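Local atomic coordinates of glycoside Hydrolase Family 43_12 (PDB entry 7JVH), a protein that probably hydrolyses glycosidic bonds in plant polysaccharides or oligosaccharides, as a gut-microbial glycoside hydrolase of family 43, subfamily 12. Residues M150-K155 against Q159-P164. Residues are numbered along the deposited sequence; the frame is centred on the assembly and turned at random.
Sequences MVVKTK and QGWSDP
Lys153 and Ser162 hold the two segments together with a pair of hydrogen bonds. Ser162 N donates to Lys153 O at 2.8 Å. The return bond uses a side chain: Lys153 N donates to Ser162 OG at 3.0 Å. Ser162 OG lies between its own backbone N and carbonyl carbon (chi1 71°), which turns it back to the strand. Ser162 OG in turn donates a hydrogen bond to Asp163 O (3.0 Å), so the hydroxyl links Lys153 N to the carbonyl of its own neighbour. Farther along, Thr154 OG1 donates to Gly160 O at 2.8 Å and accepts from Asp156 N.

The apolar contacts centre on Trp161. Thr154 CG2 sits over the six-membered ring, 3.3 Å from its centroid and almost on the ring normal, a CH-pi contact. Val152 CG2 meets Trp161 CE3 at 3.8 Å. The Trp161 side chain also touches Met137 of strand 134-142. At the other end, Met150, a selenomethionine, lays CE against Pro164 CG at 3.9 Å.

Asp163 starts away from the strand, and its OD1 is hydrogen-bonded to Ser108 OG and salt-bridged to Arg106. The loop 159-164 runs back roughly antiparallel to strand 148-154 before entering strand 165-166; these are the third and outermost strands of a four-stranded blade of the five-bladed beta-propeller of family 43.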
HETATM    1  N   MSE A 150       2.108  -4.495 -17.619  1.00 52.01           N
HETATM    2  CA  MSE A 150       1.380  -3.465 -18.340  1.00 56.32           C
HETATM    3  C   MSE A 150       1.910  -2.091 -17.957  1.00 58.50           C
HETATM    4  O   MSE A 150       2.462  -1.920 -16.873  1.00 59.28           O
HETATM    5  CB  MSE A 150      -0.119  -3.556 -18.030  1.00 54.97           C
HETATM    6  CG  MSE A 150      -0.480  -3.280 -16.584  1.00 51.51           C
HETATM    7 SE   MSE A 150      -0.845  -1.369 -16.310  1.00 75.44          SE
HETATM    8  CE  MSE A 150      -2.618  -1.251 -15.460  1.00 61.19           C
ATOM      9  N   VAL A 151       1.700  -1.115 -18.846  1.00 54.49           N
ATOM     10  CA  VAL A 151       2.113   0.258 -18.616  1.00 55.06           C
ATOM     11  C   VAL A 151       0.988   1.233 -18.987  1.00 54.31           C
ATOM     12  O   VAL A 151       0.239   0.992 -19.934  1.00 62.46           O
ATOM     13  CB  VAL A 151       3.425   0.590 -19.382  1.00 56.33           C
ATOM     14  CG1 VAL A 151       3.244   0.498 -20.881  1.00 50.21           C
ATOM     15  CG2 VAL A 151       3.950   1.969 -18.999  1.00 58.29           C
ATOM     16  N   VAL A 152       0.867   2.315 -18.211  1.00 66.49           N
ATOM     17  CA  VAL A 152      -0.032   3.432 -18.513  1.00 67.09           C
ATOM     18  C   VAL A 152       0.772   4.738 -18.594  1.00 68.56           C
ATOM     19  O   VAL A 152       1.834   4.864 -17.981  1.00 59.70           O
ATOM     20  CB  VAL A 152      -1.169   3.568 -17.476  1.00 57.48           C
ATOM     21  CG1 VAL A 152      -1.999   2.295 -17.394  1.00 64.10           C
ATOM     22  CG2 VAL A 152      -0.625   3.898 -16.112  1.00 56.45           C
ATOM     23  N   LYS A 153       0.248   5.700 -19.360  1.00 73.57           N
ATOM     24  CA  LYS A 153       0.958   6.929 -19.703  1.00 76.22           C
ATOM     25  C   LYS A 153       0.118   8.175 -19.490  1.00 75.40           C
ATOM     26  O   LYS A 153      -1.099   8.113 -19.484  1.00 78.97           O
ATOM     27  CB  LYS A 153       1.404   6.890 -21.168  1.00 77.25           C
ATOM     28  CG  LYS A 153       2.288   5.711 -21.504  1.00 78.81           C
ATOM     29  CD  LYS A 153       3.076   5.915 -22.783  1.00 77.59           C
ATOM     30  CE  LYS A 153       2.233   6.041 -24.017  1.00 76.80           C
ATOM     31  NZ  LYS A 153       3.121   6.281 -25.179  1.00 78.52           N
ATOM     32  N   THR A 154       0.803   9.313 -19.350  1.00 74.28           N
ATOM     33  CA  THR A 154       0.171  10.626 -19.239  1.00 74.05           C
ATOM     34  C   THR A 154       1.168  11.749 -19.485  1.00 83.45           C
ATOM     35  O   THR A 154       2.365  11.585 -19.262  1.00 92.16           O
ATOM     36  CB  THR A 154      -0.484  10.836 -17.859  1.00 69.19           C
ATOM     37  OG1 THR A 154      -1.202  12.070 -17.867  1.00 72.32           O
ATOM     38  CG2 THR A 154       0.548  10.880 -16.751  1.00 62.24           C
ATOM     39  N   LYS A 155       0.657  12.894 -19.955  1.00 82.39           N
ATOM     40  CA  LYS A 155       1.424  14.135 -20.026  1.00 81.98           C
ATOM     41  C   LYS A 155       1.410  14.949 -18.718  1.00 81.65           C
ATOM     42  O   LYS A 155       2.262  15.814 -18.530  1.00 86.59           O
ATOM     43  CB  LYS A 155       0.921  15.011 -21.182  1.00 87.09           C
ATOM     44  CG  LYS A 155       1.100  14.401 -22.566  1.00 93.75           C
ATOM     45  CD  LYS A 155       2.574  14.282 -22.977  1.00 91.48           C
ATOM     46  CE  LYS A 155       2.990  15.286 -24.043  1.00 87.09           C
ATOM     47  NZ  LYS A 155       4.160  14.778 -24.816  1.00 86.48           N
ATOM     48  N   GLN A 159      -4.403  15.123 -14.751  1.00 72.61           N
ATOM     49  CA  GLN A 159      -5.457  14.812 -15.725  1.00 79.58           C
ATOM     50  C   GLN A 159      -5.803  13.313 -15.815  1.00 78.63           C
ATOM     51  O   GLN A 159      -6.709  12.939 -16.551  1.00 83.55           O
ATOM     52  CB  GLN A 159      -5.071  15.310 -17.124  1.00 86.28           C
ATOM     53  CG  GLN A 159      -4.608  16.756 -17.204  1.00100.63           C
ATOM     54  CD  GLN A 159      -5.647  17.754 -16.704  1.00112.03           C
ATOM     55  OE1 GLN A 159      -6.861  17.505 -16.757  1.00107.70           O
ATOM     56  NE2 GLN A 159      -5.170  18.900 -16.221  1.00117.63           N
ATOM     57  N   GLY A 160      -5.071  12.475 -15.067  1.00 73.76           N
ATOM     58  CA  GLY A 160      -5.226  11.033 -15.111  1.00 76.35           C
ATOM     59  C   GLY A 160      -4.347  10.373 -16.160  1.00 77.05           C
ATOM     60  O   GLY A 160      -3.584  11.039 -16.849  1.00 84.31           O
ATOM     61  N   TRP A 161      -4.469   9.048 -16.285  1.00 68.01           N
ATOM     62  CA  TRP A 161      -3.605   8.231 -17.132  1.00 63.35           C
ATOM     63  C   TRP A 161      -4.389   7.438 -18.175  1.00 66.78           C
ATOM     64  O   TRP A 161      -5.593   7.224 -18.038  1.00 70.12           O
ATOM     65  CB  TRP A 161      -2.796   7.270 -16.264  1.00 57.12           C
ATOM     66  CG  TRP A 161      -1.932   7.925 -15.219  1.00 57.87           C
ATOM     67  CD1 TRP A 161      -2.352   8.540 -14.064  1.00 51.71           C
ATOM     68  CD2 TRP A 161      -0.501   7.957 -15.183  1.00 59.46           C
ATOM     69  NE1 TRP A 161      -1.281   8.985 -13.346  1.00 58.38           N
ATOM     70  CE2 TRP A 161      -0.130   8.634 -13.999  1.00 60.99           C
ATOM     71  CE3 TRP A 161       0.504   7.505 -16.044  1.00 63.22           C
ATOM     72  CZ2 TRP A 161       1.211   8.871 -13.657  1.00 61.78           C
ATOM     73  CZ3 TRP A 161       1.836   7.737 -15.700  1.00 64.09           C
ATOM     74  CH2 TRP A 161       2.174   8.413 -14.519  1.00 56.53           C
ATOM     75  N   SER A 162      -3.693   6.994 -19.224  1.00 58.52           N
ATOM     76  CA  SER A 162      -4.276   6.210 -20.303  1.00 56.92           C
ATOM     77  C   SER A 162      -4.752   4.849 -19.821  1.00 59.27           C
ATOM     78  O   SER A 162      -4.501   4.449 -18.692  1.00 64.18           O
ATOM     79  CB  SER A 162      -3.246   5.993 -21.412  1.00 67.98           C
ATOM     80  OG  SER A 162      -2.231   5.089 -20.993  1.00 72.12           O
ATOM     81  N   ASP A 163      -5.440   4.131 -20.712  1.00 66.64           N
ATOM     82  CA  ASP A 163      -5.746   2.721 -20.512  1.00 61.67           C
ATOM     83  C   ASP A 163      -4.457   1.918 -20.679  1.00 67.04           C
ATOM     84  O   ASP A 163      -3.484   2.412 -21.250  1.00 75.11           O
ATOM     85  CB  ASP A 163      -6.843   2.256 -21.477  1.00 56.13           C
ATOM     86  CG  ASP A 163      -8.243   2.623 -20.994  1.00 59.88           C
ATOM     87  OD1 ASP A 163      -8.432   2.867 -19.790  1.00 53.70           O
ATOM     88  OD2 ASP A 163      -9.171   2.677 -21.816  1.00 63.33           O
ATOM     89  N   PRO A 164      -4.388   0.675 -20.156  1.00 58.46           N
ATOM     90  CA  PRO A 164      -3.135  -0.081 -20.158  1.00 57.37           C
ATOM     91  C   PRO A 164      -2.636  -0.471 -21.553  1.00 74.28           C
ATOM     92  O   PRO A 164      -3.431  -0.642 -22.469  1.00 86.65           O
ATOM     93  CB  PRO A 164      -3.488  -1.344 -19.350  1.00 60.50           C
ATOM     94  CG  PRO A 164      -4.791  -1.066 -18.675  1.00 57.20           C
ATOM     95  CD  PRO A 164      -5.500  -0.055 -19.526  1.00 58.10           C
TER